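Lysine/ornithine decarboxylase (PDB 2PLJ) catalyses the pyridoxal-phosphate-dependent decarboxylation of lysine and ornithine, the latter yielding putrescine, which is captured here joined to the cofactor. Local coordinates at residues P56-C62 with A402-N408; C296-S302 with I381-A387; V303-Q309 with K373-L379; D321-Y325 with P357-D363. One frame throughout, in Å; residues are numbered along the deposited sequence. Where two conformers were deposited one is given.

Interaction 1 of 4, residues P56-C62 with A402-N408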
loop_
_atom_site.group_PDB
_atom_site.type_symbol
_atom_site.label_atom_id
_atom_site.label_comp_id
_atom_site.label_asym_id
_atom_site.label_seq_id
_atom_site.Cartn_x
_atom_site.Cartn_y
_atom_site.Cartn_z
ATOM N N PRO A 56 13.159 -4.379 -10.452
ATOM C CA PRO A 56 13.807 -3.967 -9.198
ATOM C C PRO A 56 14.047 -5.133 -8.227
ATOM O O PRO A 56 13.381 -6.174 -8.318
ATOM C CB PRO A 56 12.801 -2.971 -8.592
ATOM C CG PRO A 56 11.463 -3.450 -9.075
ATOM C CD PRO A 56 11.698 -4.172 -10.414
ATOM N N LEU A 57 14.980 -4.928 -7.300
ATOM C CA LEU A 57 15.409 -5.973 -6.343
ATOM C C LEU A 57 15.495 -5.388 -4.958
ATOM O O LEU A 57 15.704 -4.171 -4.804
ATOM C CB LEU A 57 16.816 -6.476 -6.709
ATOM C CG LEU A 57 17.029 -7.149 -8.049
ATOM C CD1 LEU A 57 18.501 -7.483 -8.259
ATOM C CD2 LEU A 57 16.126 -8.386 -8.206
ATOM N N LEU A 58 15.396 -6.263 -3.958
ATOM C CA LEU A 58 15.737 -5.933 -2.580
ATOM C C LEU A 58 16.826 -6.939 -2.148
ATOM O O LEU A 58 16.584 -8.150 -2.153
ATOM C CB LEU A 58 14.503 -6.060 -1.697
ATOM C CG LEU A 58 13.419 -5.018 -1.978
ATOM C CD1 LEU A 58 12.143 -5.432 -1.301
ATOM C CD2 LEU A 58 13.827 -3.649 -1.434
ATOM N N LEU A 59 18.011 -6.438 -1.813
ATOM C CA LEU A 59 19.119 -7.304 -1.417
ATOM C C LEU A 59 19.133 -7.429 0.109
ATOM O O LEU A 59 19.381 -6.452 0.813
ATOM C CB LEU A 59 20.467 -6.787 -1.947
ATOM C CG LEU A 59 20.512 -6.491 -3.456
ATOM C CD1 LEU A 59 21.912 -6.004 -3.836
ATOM C CD2 LEU A 59 20.098 -7.747 -4.262
ATOM N N LEU A 60 18.862 -8.627 0.589
ATOM C CA LEU A 60 18.801 -8.902 2.023
ATOM C C LEU A 60 20.096 -9.571 2.487
ATOM O O LEU A 60 20.475 -10.653 2.018
ATOM C CB LEU A 60 17.611 -9.827 2.305
ATOM C CG LEU A 60 17.605 -10.517 3.681
ATOM C CD1 LEU A 60 17.467 -9.415 4.773
ATOM C CD2 LEU A 60 16.435 -11.528 3.737
ATOM N N ASP A 61 20.775 -8.906 3.412
ATOM C CA ASP A 61 22.064 -9.418 3.890
ATOM C C ASP A 61 21.874 -9.992 5.301
ATOM O O ASP A 61 21.727 -9.231 6.292
ATOM C CB ASP A 61 23.122 -8.303 3.886
ATOM C CG ASP A 61 24.511 -8.802 4.326
ATOM O OD1 ASP A 61 24.632 -9.995 4.703
ATOM O OD2 ASP A 61 25.470 -7.979 4.310
ATOM N N CYS A 62 21.858 -11.337 5.412
ATOM C CA CYS A 62 21.662 -11.991 6.731
ATOM C C CYS A 62 22.745 -11.670 7.770
ATOM O O CYS A 62 22.516 -11.806 8.964
ATOM C CB CYS A 62 21.542 -13.506 6.578
ATOM S SG CYS A 62 20.040 -13.911 5.630
ATOM N N ALA A 402 9.273 -5.715 -6.484
ATOM C CA ALA A 402 10.689 -6.046 -6.351
ATOM C C ALA A 402 10.869 -7.457 -5.791
ATOM O O ALA A 402 10.143 -7.869 -4.872
ATOM C CB ALA A 402 11.366 -5.044 -5.441
ATOM N N GLN A 403 11.820 -8.184 -6.358
ATOM C CA GLN A 403 12.184 -9.511 -5.868
ATOM C C GLN A 403 13.238 -9.358 -4.777
ATOM O O GLN A 403 14.240 -8.653 -4.953
ATOM C CB GLN A 403 12.744 -10.356 -7.019
ATOM C CG GLN A 403 12.981 -11.800 -6.583
ATOM C CD GLN A 403 13.453 -12.734 -7.677
ATOM O OE1 GLN A 403 13.514 -13.940 -7.460
ATOM N NE2 GLN A 403 13.779 -12.188 -8.866
ATOM N N THR A 404 13.030 -10.039 -3.658
ATOM C CA THR A 404 14.038 -10.054 -2.604
ATOM C C THR A 404 15.073 -11.161 -2.854
ATOM O O THR A 404 14.717 -12.311 -3.119
ATOM C CB THR A 404 13.371 -10.199 -1.210
ATOM O OG1 THR A 404 12.599 -9.015 -0.912
ATOM C CG2 THR A 404 14.409 -10.350 -0.102
ATOM N N ILE A 405 16.346 -10.806 -2.769
ATOM C CA ILE A 405 17.426 -11.783 -2.930
ATOM C C ILE A 405 18.113 -11.938 -1.566
ATOM O O ILE A 405 18.674 -10.971 -1.048
ATOM C CB ILE A 405 18.477 -11.343 -3.978
ATOM C CG1 ILE A 405 17.812 -10.949 -5.318
ATOM C CG2 ILE A 405 19.488 -12.481 -4.163
ATOM C CD1 ILE A 405 16.970 -12.057 -5.927
ATOM N N ALA A 406 18.050 -13.143 -0.988
ATOM C CA ALA A 406 18.577 -13.365 0.373
ATOM C C ALA A 406 20.005 -13.871 0.258
ATOM O O ALA A 406 20.270 -14.909 -0.410
ATOM C CB ALA A 406 17.712 -14.374 1.143
ATOM N N LEU A 407 20.901 -13.169 0.945
ATOM C CA LEU A 407 22.337 -13.456 0.943
ATOM C C LEU A 407 22.884 -13.811 2.325
ATOM O O LEU A 407 22.399 -13.306 3.362
ATOM C CB LEU A 407 23.113 -12.220 0.430
ATOM C CG LEU A 407 22.582 -11.500 -0.823
ATOM C CD1 LEU A 407 23.242 -10.132 -0.997
ATOM C CD2 LEU A 407 22.837 -12.372 -2.006
ATOM N N ASN A 408 23.892 -14.691 2.341
ATOM C CA ASN A 408 24.681 -14.925 3.564
ATOM C C ASN A 408 23.911 -15.571 4.704
ATOM O O ASN A 408 24.319 -15.441 5.873
ATOM C CB ASN A 408 25.377 -13.638 4.057
ATOM C CG ASN A 408 26.244 -12.994 2.995
ATOM O OD1 ASN A 408 26.919 -13.688 2.206
ATOM N ND2 ASN A 408 26.216 -11.660 2.933
#
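L58 and L60 form a zipper of backbone hydrogen bonds with Q403, I405 and L407 that joins strand 57-61 to strand 403-407 in parallel register. L58 N donates to Q403 O at 2.8 Å and L58 O accepts from I405 N; L60 repeats the pattern between I405 and L407. The zipper runs on past both ends, where P56 O takes Q403 N and C62 N reaches L407 O.

Apolar packing is shared between two faces. On one, L59 and I405 run alongside each other in the same direction, L59 CD2 resting 4.0 Å from I405 CB, while helix 40-53 covers both. On the other, L58 sends CB and CD1 to T404 OG1, each at 3.6 Å, and CG onto A402 CB; further along, L60 CD2 touches A406 CB at 4.1 Å, with helix 91-100 lying against both residues.

The polar end belongs to D61. Its chi1 of -178° swings the carboxylate away from its own N and out to N408, and D61 OD1 receives N408 ND2 at 2.9 Å over a nearly straight bond of 174°. The donor stands above the carboxylate plane, yet OD1 lies in the amide plane of N408. The same OD1 caps D63 N, serving both N408, just past the partner strand, and helix 62-75. D61 thus ends a strand and N-caps a helix, within the mixed beta sheet of the beta-barrel domain of a beta/alpha-barrel decarboxylase.

Interaction 2 of 4, residues C296-S302 with I381-A387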
loop_
_atom_site.group_PDB
_atom_site.type_symbol
_atom_site.label_atom_id
_atom_site.label_comp_id
_atom_site.label_asym_id
_atom_site.label_seq_id
_atom_site.Cartn_x
_atom_site.Cartn_y
_atom_site.Cartn_z
ATOM N N CYS A 296 15.761 -5.493 11.254
ATOM C CA CYS A 296 15.655 -5.693 9.791
ATOM C C CYS A 296 15.972 -4.477 8.952
ATOM O O CYS A 296 16.438 -4.624 7.836
ATOM C CB CYS A 296 14.288 -6.260 9.370
ATOM S SG CYS A 296 12.915 -5.253 9.913
ATOM N N ALA A 297 15.703 -3.276 9.474
ATOM C CA ALA A 297 15.795 -2.105 8.578
ATOM C C ALA A 297 17.148 -1.976 7.818
ATOM O O ALA A 297 17.149 -1.755 6.605
ATOM C CB ALA A 297 15.432 -0.782 9.314
ATOM N N PRO A 298 18.286 -2.067 8.539
ATOM C CA PRO A 298 19.600 -1.843 7.874
ATOM C C PRO A 298 20.030 -2.975 6.963
ATOM O O PRO A 298 21.016 -2.833 6.212
ATOM C CB PRO A 298 20.564 -1.754 9.058
ATOM C CG PRO A 298 19.685 -1.392 10.257
ATOM C CD PRO A 298 18.432 -2.199 10.003
ATOM N N ALA A 299 19.304 -4.085 7.013
ATOM C CA ALA A 299 19.746 -5.320 6.358
ATOM C C ALA A 299 19.349 -5.405 4.878
ATOM O O ALA A 299 19.752 -6.368 4.191
ATOM C CB ALA A 299 19.224 -6.548 7.127
ATOM N N VAL A 300 18.595 -4.429 4.381
ATOM C CA VAL A 300 18.100 -4.520 3.006
ATOM C C VAL A 300 18.508 -3.275 2.221
ATOM O O VAL A 300 18.405 -2.152 2.727
ATOM C CB VAL A 300 16.544 -4.742 2.945
ATOM C CG1 VAL A 300 16.028 -4.702 1.500
ATOM C CG2 VAL A 300 16.144 -6.063 3.660
ATOM N N THR A 301 18.973 -3.495 0.997
ATOM C CA THR A 301 19.301 -2.418 0.059
ATOM C C THR A 301 18.397 -2.549 -1.151
ATOM O O THR A 301 18.294 -3.644 -1.708
ATOM C CB THR A 301 20.756 -2.617 -0.393
ATOM O OG1 THR A 301 21.599 -2.596 0.767
ATOM C CG2 THR A 301 21.181 -1.473 -1.364
ATOM N N SER A 302 17.745 -1.465 -1.566
ATOM C CA SER A 302 16.844 -1.553 -2.725
ATOM C C SER A 302 17.609 -1.165 -3.979
ATOM O O SER A 302 18.533 -0.359 -3.914
ATOM C CB SER A 302 15.621 -0.647 -2.571
ATOM O OG SER A 302 16.018 0.731 -2.478
ATOM N N ILE A 381 19.742 3.356 -5.883
ATOM C CA ILE A 381 19.937 2.447 -4.741
ATOM C C ILE A 381 19.356 3.133 -3.516
ATOM O O ILE A 381 19.609 4.323 -3.301
ATOM C CB ILE A 381 21.465 2.177 -4.510
ATOM C CG1 ILE A 381 22.222 1.739 -5.797
ATOM C CG2 ILE A 381 21.705 1.237 -3.324
ATOM C CD1 ILE A 381 21.536 0.657 -6.645
ATOM N N GLY A 382 18.591 2.397 -2.723
ATOM C CA GLY A 382 18.051 2.903 -1.457
ATOM C C GLY A 382 18.645 2.135 -0.283
ATOM O O GLY A 382 18.803 0.902 -0.357
ATOM N N ARG A 383 19.009 2.847 0.784
ATOM C CA ARG A 383 19.561 2.186 1.974
ATOM C C ARG A 383 18.539 2.141 3.107
ATOM O O ARG A 383 17.607 2.963 3.148
ATOM C CB ARG A 383 20.822 2.889 2.522
ATOM C CG ARG A 383 21.780 3.519 1.499
ATOM C CD ARG A 383 22.457 2.502 0.614
ATOM N NE ARG A 383 23.346 1.572 1.317
ATOM C CZ ARG A 383 24.665 1.736 1.473
ATOM N NH1 ARG A 383 25.279 2.833 1.037
ATOM N NH2 ARG A 383 25.370 0.804 2.113
ATOM N N THR A 384 18.800 1.249 4.074
ATOM C CA THR A 384 17.929 1.099 5.243
ATOM C C THR A 384 16.497 0.774 4.755
ATOM O O THR A 384 15.490 1.298 5.261
ATOM C CB THR A 384 17.919 2.365 6.163
ATOM O OG1 THR A 384 19.202 3.021 6.108
ATOM C CG2 THR A 384 17.588 1.974 7.613
ATOM N N MET A 385 16.435 -0.116 3.766
ATOM C CA MET A 385 15.174 -0.473 3.103
ATOM C C MET A 385 14.501 -1.759 3.622
ATOM O O MET A 385 13.655 -2.362 2.938
ATOM C CB MET A 385 15.369 -0.526 1.571
ATOM C CG MET A 385 15.600 0.834 0.928
ATOM S SD MET A 385 14.075 1.812 0.971
ATOM C CE MET A 385 13.090 0.960 -0.243
ATOM N N GLY A 386 14.851 -2.162 4.854
ATOM C CA GLY A 386 14.411 -3.477 5.333
ATOM C C GLY A 386 13.044 -3.503 6.009
ATOM O O GLY A 386 12.361 -4.538 5.988
ATOM N N ALA A 387 12.666 -2.402 6.660
ATOM C CA ALA A 387 11.523 -2.427 7.566
ATOM C C ALA A 387 10.373 -1.578 7.013
ATOM O O ALA A 387 10.603 -0.423 6.635
ATOM C CB ALA A 387 11.932 -1.897 8.975
HETATM O O HOH W 1 20.758 -0.715 4.071
HETATM O O HOH W 2 22.846 -0.870 2.438
#
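V300 lays its CB over the backbone of G386, 3.4 Å from G386 CA, while V300 CG1 turns to the carbonyl of M385. This is the point where an antiparallel strand pair of the beta-barrel domain opens into loop: strands 300-312 and 379-382 pair at S302 and G382, whose N and O atoms exchange two hydrogen bonds. G386 has no beta carbon to collide with the carbonyl oxygens of C296 and A297, which crowd it. M385 CG lies 3.4 Å from S302 OG, and bends at chi2 and chi3 fold CE back over S302 CB as well.

Past the S302-G382 pair the two segments remain tied: M385 N gives to V300 O at 3.0 Å, and G386 N meets a lone pair of A297 O within the carbonyl plane. Small side chains close this end: A387 CB meets C296 SG at 3.6 Å and A297 CB at 3.7 Å, and lies about 6 Å from a bound cofactor-putrescine adduct. On the other flank T301 and I381 press their CG2 methyls tightly together at 3.4 Å.

One water accepts from T384 N and donates to P298 O and V300 O; a second joins T301 OG1 to R383, whose NE donates to it at 2.7 Å in the guanidinium plane.

Interaction 3 of 4, residues V303-Q309 with K373-L379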
loop_
_atom_site.group_PDB
_atom_site.type_symbol
_atom_site.label_atom_id
_atom_site.label_comp_id
_atom_site.label_asym_id
_atom_site.label_seq_id
_atom_site.Cartn_x
_atom_site.Cartn_y
_atom_site.Cartn_z
ATOM N N VAL A 303 17.208 -1.768 -5.100
ATOM C CA VAL A 303 17.820 -1.477 -6.386
ATOM C C VAL A 303 16.680 -1.288 -7.376
ATOM O O VAL A 303 15.860 -2.204 -7.589
ATOM C CB VAL A 303 18.767 -2.631 -6.864
ATOM C CG1 VAL A 303 19.434 -2.256 -8.200
ATOM C CG2 VAL A 303 19.810 -2.965 -5.801
ATOM N N ALA A 304 16.602 -0.091 -7.951
ATOM C CA ALA A 304 15.635 0.177 -9.033
ATOM C C ALA A 304 16.369 0.666 -10.255
ATOM O O ALA A 304 17.509 1.113 -10.162
ATOM C CB ALA A 304 14.613 1.233 -8.587
ATOM N N SER A 305 15.718 0.548 -11.405
ATOM C CA SER A 305 16.314 0.991 -12.656
ATOM C C SER A 305 15.439 2.025 -13.341
ATOM O O SER A 305 14.216 2.077 -13.129
ATOM C CB SER A 305 16.614 -0.210 -13.562
ATOM O OG SER A 305 15.470 -0.643 -14.280
ATOM N N VAL A 306 16.075 2.847 -14.166
ATOM C CA VAL A 306 15.384 3.937 -14.869
ATOM C C VAL A 306 14.712 3.358 -16.136
ATOM O O VAL A 306 15.397 2.852 -17.033
ATOM C CB VAL A 306 16.381 5.047 -15.293
ATOM C CG1 VAL A 306 15.678 6.109 -16.106
ATOM C CG2 VAL A 306 17.057 5.667 -14.068
ATOM N N MET A 307 13.386 3.466 -16.199
ATOM C CA MET A 307 12.588 3.028 -17.363
ATOM C C MET A 307 12.564 4.054 -18.495
ATOM O O MET A 307 12.545 3.689 -19.678
ATOM C CB MET A 307 11.151 2.707 -16.934
ATOM C CG MET A 307 11.051 1.586 -15.895
ATOM S SD MET A 307 9.361 0.950 -15.747
ATOM C CE MET A 307 8.386 2.450 -15.502
ATOM N N GLY A 308 12.557 5.329 -18.115
ATOM C CA GLY A 308 12.574 6.440 -19.067
ATOM C C GLY A 308 12.760 7.737 -18.307
ATOM O O GLY A 308 12.979 7.748 -17.076
ATOM N N GLN A 309 12.646 8.823 -19.048
ATOM C CA GLN A 309 12.995 10.128 -18.508
ATOM C C GLN A 309 12.518 11.259 -19.397
ATOM O O GLN A 309 12.384 11.084 -20.614
ATOM C CB GLN A 309 14.513 10.225 -18.302
ATOM C CG GLN A 309 15.367 9.891 -19.546
ATOM C CD GLN A 309 16.838 9.972 -19.254
ATOM O OE1 GLN A 309 17.416 11.062 -19.194
ATOM N NE2 GLN A 309 17.464 8.821 -19.071
ATOM N N LYS A 373 23.628 12.932 -14.582
ATOM C CA LYS A 373 22.801 12.501 -15.704
ATOM C C LYS A 373 22.793 10.969 -15.803
ATOM O O LYS A 373 23.851 10.339 -15.873
ATOM C CB LYS A 373 23.277 13.130 -17.025
ATOM C CG LYS A 373 22.499 12.690 -18.264
ATOM C CD LYS A 373 21.002 13.029 -18.165
ATOM C CE LYS A 373 20.253 12.741 -19.472
ATOM N NZ LYS A 373 20.227 11.306 -19.922
ATOM N N LEU A 374 21.591 10.398 -15.783
ATOM C CA LEU A 374 21.407 8.953 -15.912
ATOM C C LEU A 374 20.827 8.575 -17.266
ATOM O O LEU A 374 20.009 9.312 -17.825
ATOM C CB LEU A 374 20.448 8.460 -14.833
ATOM C CG LEU A 374 20.826 8.797 -13.387
ATOM C CD1 LEU A 374 19.719 8.272 -12.489
ATOM C CD2 LEU A 374 22.195 8.211 -13.036
ATOM N N ASN A 375 21.257 7.426 -17.780
ATOM C CA ASN A 375 20.649 6.801 -18.951
ATOM C C ASN A 375 19.545 5.823 -18.533
ATOM O O ASN A 375 19.559 5.293 -17.403
ATOM C CB ASN A 375 21.708 6.012 -19.717
ATOM C CG ASN A 375 22.827 6.888 -20.249
ATOM O OD1 ASN A 375 23.997 6.535 -20.142
ATOM N ND2 ASN A 375 22.475 8.023 -20.827
ATOM N N ASN A 376 18.619 5.537 -19.448
ATOM C CA ASN A 376 17.665 4.464 -19.180
ATOM C C ASN A 376 18.444 3.199 -18.868
ATOM O O ASN A 376 19.489 2.920 -19.506
ATOM C CB ASN A 376 16.717 4.219 -20.360
ATOM C CG ASN A 376 15.831 5.425 -20.669
ATOM O OD1 ASN A 376 15.699 6.356 -19.855
ATOM N ND2 ASN A 376 15.227 5.415 -21.854
ATOM N N GLY A 377 17.929 2.458 -17.892
ATOM C CA GLY A 377 18.580 1.263 -17.359
ATOM C C GLY A 377 19.557 1.508 -16.217
ATOM O O GLY A 377 19.948 0.547 -15.531
ATOM N N ASP A 378 19.966 2.762 -15.990
ATOM C CA ASP A 378 20.851 3.063 -14.841
ATOM C C ASP A 378 20.156 2.816 -13.496
ATOM O O ASP A 378 18.930 2.883 -13.401
ATOM C CB ASP A 378 21.399 4.489 -14.879
ATOM C CG ASP A 378 22.598 4.638 -15.837
ATOM O OD1 ASP A 378 23.222 3.600 -16.184
ATOM O OD2 ASP A 378 22.916 5.785 -16.220
ATOM N N LEU A 379 20.962 2.574 -12.465
ATOM C CA LEU A 379 20.436 2.128 -11.151
ATOM C C LEU A 379 20.385 3.204 -10.069
ATOM O O LEU A 379 21.305 4.038 -9.933
ATOM C CB LEU A 379 21.234 0.932 -10.654
ATOM C CG LEU A 379 21.386 -0.238 -11.628
ATOM C CD1 LEU A 379 22.141 -1.390 -10.969
ATOM C CD2 LEU A 379 20.025 -0.689 -12.158
#
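V306 is the packed centre of this contact, its branches spread among L374 and the turn that follows it. V306 CG2 comes within 3.4 Å of D378 O and also meets L374 CD1, the two side chains crossing at about a right angle; chi1 of 176° turns the other branch, CG1, to N376. The V306 backbone clasps the type II turn N375-D378 as well: G377 N approaches a lone pair of V306 O within the carbonyl plane, at 2.7 Å, and V306 N donates to D378 O. Next to it S305 CB rests 3.7 Å from L379 CD2, and V303 CG1 touches L379 CD1, where helix 40-53 supplies further cover.

The turn side is more open: K373, N375 and G377 are exposed. Q309, itself buried, extends its chain to the turn, and its amide is fixed at both ends. Q309 OE1 receives K373 NZ at 2.9 Å, and Q309 NE2 donates to L374 O and, at 3.1 Å, to N376 OD1, with both acceptors close to the amide plane. N376 OD1 is approached from above its own plane, and N376 ND2 goes on to N154 of the second subunit. At M307 and G308, which both face Y319, a classic beta bulge puts an extra residue into the strand just before Q309.

L374 O is gripped from opposite faces by Q309 NE2 and K373 NZ. This shared acceptor, together with the lysine on OE1, should set the rotation of the Q309 amide and probably polarises it, tying turn to strand beside the subunit interface.

Interaction 4 of 4, residues D321-Y325 with P357-D363. With P3T ((4-{[(4-aminobutyl)amino]methyl}-5-hydroxy-6-methylpyridin-3-yl)methyl dihydrogen phosphate), chain E.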
loop_
_atom_site.group_PDB
_atom_site.type_symbol
_atom_site.label_atom_id
_atom_site.label_comp_id
_atom_site.label_asym_id
_atom_site.label_seq_id
_atom_site.Cartn_x
_atom_site.Cartn_y
_atom_site.Cartn_z
ATOM N N ASP A 321 11.408 1.687 -11.935
ATOM C CA ASP A 321 10.594 0.466 -11.878
ATOM C C ASP A 321 10.154 0.063 -10.450
ATOM O O ASP A 321 9.640 -1.043 -10.238
ATOM C CB ASP A 321 11.292 -0.713 -12.602
ATOM C CG ASP A 321 12.714 -0.949 -12.122
ATOM O OD1 ASP A 321 13.087 -0.408 -11.067
ATOM O OD2 ASP A 321 13.475 -1.682 -12.827
ATOM N N ASP A 322 10.367 0.957 -9.489
ATOM C CA ASP A 322 9.876 0.746 -8.106
ATOM C C ASP A 322 9.459 2.119 -7.571
ATOM O O ASP A 322 9.961 3.163 -8.021
ATOM C CB ASP A 322 10.990 0.139 -7.243
ATOM C CG ASP A 322 10.444 -0.702 -6.049
ATOM O OD1 ASP A 322 9.194 -0.723 -5.800
ATOM O OD2 ASP A 322 11.272 -1.386 -5.421
ATOM N N GLY A 323 8.500 2.138 -6.648
ATOM C CA GLY A 323 8.043 3.410 -6.105
ATOM C C GLY A 323 7.089 3.246 -4.931
ATOM O O GLY A 323 7.166 2.248 -4.218
ATOM N N ILE A 324 6.223 4.242 -4.741
ATOM C CA ILE A 324 5.412 4.338 -3.509
ATOM C C ILE A 324 4.337 3.282 -3.405
ATOM O O ILE A 324 3.800 3.052 -2.313
ATOM C CB ILE A 324 4.764 5.741 -3.306
ATOM C CG1 ILE A 324 3.474 5.847 -4.143
ATOM C CG2 ILE A 324 5.827 6.859 -3.496
ATOM C CD1 ILE A 324 2.615 7.073 -3.829
ATOM N N TYR A 325 4.021 2.616 -4.526
ATOM C CA TYR A 325 3.085 1.472 -4.476
ATOM C C TYR A 325 3.815 0.145 -4.288
ATOM O O TYR A 325 3.188 -0.933 -4.225
ATOM C CB TYR A 325 2.254 1.444 -5.749
ATOM C CG TYR A 325 1.181 2.525 -5.760
ATOM C CD1 TYR A 325 -0.016 2.363 -5.016
ATOM C CD2 TYR A 325 1.356 3.710 -6.491
ATOM C CE1 TYR A 325 -1.005 3.338 -5.010
ATOM C CE2 TYR A 325 0.355 4.667 -6.508
ATOM C CZ TYR A 325 -0.829 4.465 -5.781
ATOM O OH TYR A 325 -1.803 5.442 -5.811
ATOM N N PRO A 357 6.932 3.788 -10.931
ATOM C CA PRO A 357 6.465 3.265 -12.231
ATOM C C PRO A 357 4.975 3.449 -12.528
ATOM O O PRO A 357 4.568 3.360 -13.693
ATOM C CB PRO A 357 6.781 1.771 -12.130
ATOM C CG PRO A 357 6.615 1.473 -10.666
ATOM C CD PRO A 357 7.132 2.702 -9.941
ATOM N N THR A 358 4.143 3.675 -11.512
ATOM C CA THR A 358 2.701 3.759 -11.782
ATOM C C THR A 358 2.239 5.039 -12.450
ATOM O O THR A 358 2.966 6.031 -12.487
ATOM C CB THR A 358 1.838 3.561 -10.518
ATOM O OG1 THR A 358 1.914 4.728 -9.696
ATOM C CG2 THR A 358 2.254 2.304 -9.775
ATOM N N CYS A 359 1.019 5.013 -12.976
ATOM C CA CYS A 359 0.495 6.190 -13.712
ATOM C C CYS A 359 0.017 7.335 -12.813
ATOM O O CYS A 359 -0.449 8.391 -13.285
ATOM C CB CYS A 359 -0.592 5.826 -14.726
ATOM S SG CYS A 359 0.124 5.174 -16.292
ATOM N N ASP A 360 0.206 7.156 -11.523
ATOM C CA ASP A 360 -0.272 8.067 -10.533
ATOM C C ASP A 360 0.722 9.194 -10.293
ATOM O O ASP A 360 1.897 8.960 -10.034
ATOM C CB ASP A 360 -0.469 7.279 -9.247
ATOM C CG ASP A 360 -1.414 7.943 -8.314
ATOM O OD1 ASP A 360 -1.464 9.199 -8.296
ATOM O OD2 ASP A 360 -2.128 7.189 -7.618
ATOM N N SER A 361 0.244 10.431 -10.375
ATOM C CA SER A 361 1.105 11.578 -10.061
ATOM C C SER A 361 1.617 11.563 -8.598
ATOM O O SER A 361 2.657 12.143 -8.297
ATOM C CB SER A 361 0.398 12.900 -10.417
ATOM O OG SER A 361 -0.819 12.991 -9.698
ATOM N N VAL A 362 0.909 10.874 -7.702
ATOM C CA VAL A 362 1.323 10.746 -6.293
ATOM C C VAL A 362 2.574 9.845 -6.174
ATOM O O VAL A 362 3.311 9.916 -5.177
ATOM C CB VAL A 362 0.187 10.143 -5.376
ATOM C CG1 VAL A 362 -0.020 8.636 -5.620
ATOM C CG2 VAL A 362 0.531 10.344 -3.896
ATOM N N ASP A 363 2.801 9.009 -7.190
ATOM C CA ASP A 363 3.892 8.049 -7.120
ATOM C C ASP A 363 5.226 8.736 -7.458
ATOM O O ASP A 363 5.764 8.616 -8.568
ATOM C CB ASP A 363 3.622 6.864 -8.043
ATOM C CG ASP A 363 4.649 5.756 -7.890
ATOM O OD1 ASP A 363 5.588 5.905 -7.054
ATOM O OD2 ASP A 363 4.490 4.728 -8.594
HETATM O OAE P3T E . -11.376 7.897 -14.779
HETATM P PAU P3T E . -10.221 7.909 -13.667
HETATM O OAF P3T E . -10.339 6.535 -12.858
HETATM O OAC P3T E . -10.194 9.171 -12.794
HETATM O OAP P3T E . -8.828 7.901 -14.348
HETATM C CAM P3T E . -8.454 6.697 -15.179
HETATM C CAS P3T E . -7.151 7.030 -15.914
HETATM C CAH P3T E . -7.265 7.148 -17.309
HETATM N NAO P3T E . -6.203 7.448 -18.040
HETATM C CAQ P3T E . -4.976 7.656 -17.534
HETATM C CAA P3T E . -3.774 8.013 -18.443
HETATM C CAR P3T E . -4.799 7.549 -16.137
HETATM O OAD P3T E . -3.589 7.755 -15.612
HETATM C CAT P3T E . -5.904 7.246 -15.307
HETATM C CAG P3T E . -5.693 7.106 -13.901
HETATM N NAN P3T E . -4.678 7.746 -13.307
HETATM C CAL P3T E . -4.290 7.684 -11.855
HETATM C CAK P3T E . -5.471 7.707 -10.884
HETATM C CAJ P3T E . -4.943 7.535 -9.435
HETATM C CAI P3T E . -6.084 7.677 -8.404
HETATM N NAB P3T E . -5.551 7.643 -7.021
#
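A short hydrogen bond, 2.5 Å from Y325 OH to D360 OD2, is the striking feature here, and its acceptor belongs to a carboxylate that also touches the ligand. The tyrosine donates from above the carboxylate plane, and ring and carboxylate planes are 30° apart. D360 OD2 lies 3.4 Å from CAJ, a carbon of the aminobutyl chain of the cofactor-putrescine adduct, while D360 OD1 accepts V362 N in an Asx turn. D360 is therefore held through both oxygens at the wall of the pocket.

D363 is the second organiser. Its first torsion, -173°, puts the carboxylate between T358 of its own loop and I324 of the other. D363 OD1 accepts I324 N at 2.9 Å, met from above the carboxylate plane; D363 OD2 takes both T358 N and, on its anti lone pair, T358 OG1 at 2.8 Å. One aspartate thereby pins two loops, and its OD2 also lies at the edge of the Y325 ring. The T358 and Y325 side chains cross at about a right angle, T358 OG1 lying 3.4 Å from Y325 CD2.

I324 CD1 makes an apolar contact with V362 CG1 at 3.5 Å; P357 CD packs against the backbone of D322, 3.4 Å from D322 C.

The second subunit closes around these loops: its K186 binds the carbonyls of T358, D360 and D363, its F333 stacks on Y325, and its S217 and Y388 are among the adduct's partners. Such a site, completed by residues of both chains, is characteristic of the dimeric beta/alpha-barrel basic amino acid decarboxylases.

How the interactions relate
Strand 300-312 is the common thread of the first three contacts. Its backbone bonds to strand 57-61, L59 N to T301 O at 2.8 Å and L57 O to V303 N at 2.9 Å, join interaction 1 to interactions 2 and 3. The centres of interactions 1 and 2 are about 9 Å apart, and that of interaction 3 is about 20 Å from either. Interaction 4 is coupled to interaction 3 through S305 OG and D321 OD2, 2.7 Å apart, and to interaction 1 where P56 CG packs on D321 O. Loops leaving the sheet approach two bound adducts: the A387 side chain lies about 6 Å from one, and D360 touches the other, bound largely by the second subunit.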